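Local coordinates for protein beta-lactamase Mb2281c (Mycobacterium bovis, PDB 3I7J) that probably acts as a serine hydrolase of the beta-lactamase and penicillin-binding protein family, opening beta-lactam or related amide or ester bonds, at residues Gly8-Pro13 / Leu244-Ala249. Residues are numbered along the deposited sequence; the frame is centred on the assembly and turned at random.
Sequences GGWPVP and LVVLTA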
loop_
_atom_site.group_PDB
_atom_site.type_symbol
_atom_site.label_atom_id
_atom_site.label_comp_id
_atom_site.label_asym_id
_atom_site.label_seq_id
_atom_site.Cartn_x
_atom_site.Cartn_y
_atom_site.Cartn_z
ATOM N N GLY A 8 20.029 -12.691 2.069
ATOM C CA GLY A 8 20.559 -14.043 2.014
ATOM C C GLY A 8 20.620 -14.706 3.376
ATOM O O GLY A 8 20.625 -15.930 3.475
ATOM N N GLY A 9 20.663 -13.897 4.431
ATOM C CA GLY A 9 20.724 -14.449 5.771
ATOM C C GLY A 9 19.383 -14.454 6.473
ATOM O O GLY A 9 19.299 -14.804 7.649
ATOM N N TRP A 10 18.326 -14.068 5.762
ATOM C CA TRP A 10 16.986 -14.042 6.352
ATOM C C TRP A 10 16.397 -15.434 6.484
ATOM O O TRP A 10 16.583 -16.288 5.616
ATOM C CB TRP A 10 16.041 -13.181 5.507
ATOM C CG TRP A 10 16.131 -11.709 5.781
ATOM C CD1 TRP A 10 17.190 -11.038 6.323
ATOM C CD2 TRP A 10 15.149 -10.717 5.461
ATOM N NE1 TRP A 10 16.930 -9.691 6.358
ATOM C CE2 TRP A 10 15.684 -9.465 5.833
ATOM C CE3 TRP A 10 13.866 -10.763 4.891
ATOM C CZ2 TRP A 10 14.983 -8.263 5.652
ATOM C CZ3 TRP A 10 13.171 -9.572 4.713
ATOM C CH2 TRP A 10 13.731 -8.338 5.093
ATOM N N PRO A 11 15.680 -15.683 7.586
ATOM C CA PRO A 11 15.056 -16.982 7.831
ATOM C C PRO A 11 13.751 -17.140 7.051
ATOM O O PRO A 11 12.684 -17.314 7.638
ATOM C CB PRO A 11 14.832 -16.966 9.339
ATOM C CG PRO A 11 14.507 -15.527 9.592
ATOM C CD PRO A 11 15.557 -14.811 8.769
ATOM N N VAL A 12 13.844 -17.079 5.727
ATOM C CA VAL A 12 12.679 -17.214 4.861
ATOM C C VAL A 12 13.004 -18.181 3.717
ATOM O O VAL A 12 14.149 -18.287 3.300
ATOM C CB VAL A 12 12.286 -15.850 4.251
ATOM C CG1 VAL A 12 12.076 -14.831 5.356
ATOM C CG2 VAL A 12 13.372 -15.385 3.290
ATOM N N PRO A 13 11.994 -18.895 3.195
ATOM C CA PRO A 13 12.184 -19.854 2.097
ATOM C C PRO A 13 12.692 -19.190 0.814
ATOM O O PRO A 13 13.364 -19.823 0.001
ATOM C CB PRO A 13 10.790 -20.457 1.922
ATOM C CG PRO A 13 10.195 -20.351 3.302
ATOM C CD PRO A 13 10.611 -18.954 3.705
ATOM N N LEU A 244 11.516 1.286 -1.324
ATOM C CA LEU A 244 12.035 -0.047 -1.066
ATOM C C LEU A 244 10.915 -1.051 -1.175
ATOM O O LEU A 244 9.848 -0.866 -0.597
ATOM C CB LEU A 244 12.668 -0.133 0.331
ATOM C CG LEU A 244 13.048 -1.544 0.812
ATOM C CD1 LEU A 244 14.071 -2.172 -0.127
ATOM C CD2 LEU A 244 13.599 -1.469 2.232
ATOM N N VAL A 245 11.158 -2.103 -1.942
ATOM C CA VAL A 245 10.184 -3.166 -2.116
ATOM C C VAL A 245 10.810 -4.465 -1.617
ATOM O O VAL A 245 11.917 -4.816 -2.027
ATOM C CB VAL A 245 9.809 -3.360 -3.605
ATOM C CG1 VAL A 245 9.082 -4.681 -3.782
ATOM C CG2 VAL A 245 8.917 -2.209 -4.085
ATOM N N VAL A 246 10.123 -5.160 -0.714
ATOM C CA VAL A 246 10.610 -6.443 -0.213
ATOM C C VAL A 246 9.486 -7.471 -0.217
ATOM O O VAL A 246 8.422 -7.245 0.361
ATOM C CB VAL A 246 11.181 -6.362 1.235
ATOM C CG1 VAL A 246 11.492 -7.771 1.740
ATOM C CG2 VAL A 246 12.463 -5.530 1.263
ATOM N N LEU A 247 9.732 -8.597 -0.877
ATOM C CA LEU A 247 8.767 -9.692 -0.949
ATOM C C LEU A 247 9.453 -10.992 -0.536
ATOM O O LEU A 247 10.514 -11.338 -1.068
ATOM C CB LEU A 247 8.212 -9.836 -2.371
ATOM C CG LEU A 247 7.424 -8.660 -2.966
ATOM C CD1 LEU A 247 6.974 -9.029 -4.376
ATOM C CD2 LEU A 247 6.221 -8.322 -2.090
ATOM N N THR A 248 8.851 -11.693 0.423
ATOM C CA THR A 248 9.381 -12.962 0.913
ATOM C C THR A 248 8.290 -14.024 0.922
ATOM O O THR A 248 7.094 -13.718 0.846
ATOM C CB THR A 248 9.923 -12.864 2.354
ATOM O OG1 THR A 248 8.839 -12.967 3.291
ATOM C CG2 THR A 248 10.654 -11.549 2.565
ATOM N N ALA A 249 8.723 -15.277 1.019
ATOM C CA ALA A 249 7.822 -16.420 1.041
ATOM C C ALA A 249 7.547 -16.899 2.466
ATOM O O ALA A 249 7.354 -18.091 2.702
ATOM C CB ALA A 249 8.412 -17.557 0.211
#
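The six-membered ring of Trp-10 meets strand 242-248 through CZ3: Thr-248 CG2 lies at the edge, near the ring plane, 3.9 Å from CZ3, while Val-246 CG1 approaches the same CZ3 obliquely, also at 3.9 Å. With its CG1 anti to the backbone N (chi1 173°), Val-246 reaches CZ3 and CH2 together. The ring of Trp-260 meets the indole with planes inclined by about 30°, and Leu-259 and Ile-263 of helix 256-271 also touch Trp-10. Val-12 CG1 is 4.2 Å from Thr-248 CB. With Thr-248 OG1 between the backbone N and the carbonyl carbon (chi1 82°), hydrogen-bonded to Gly-231 O and Arg-250 N, CG2 lies toward the indole. Pro-13 CD lies 3.5 Å from Ala-249 O, and Pro-13 CB is 4.1 Å from Ala-249 CB. No hydrogen bond joins the segments. An inverse gamma turn centred on Pro-11, with a weak Val-12 N to Trp-10 O bond, bends the loop, and Pro-11 O accepts a hydrogen bond from Arg-250 NH1. The loop leading into strand 15-21 thus packs against 242-248, that strand's antiparallel neighbour, enclosing apolar side chains between sheet and C-terminal helix, consistent with the alpha/beta domain of serine beta-lactamases.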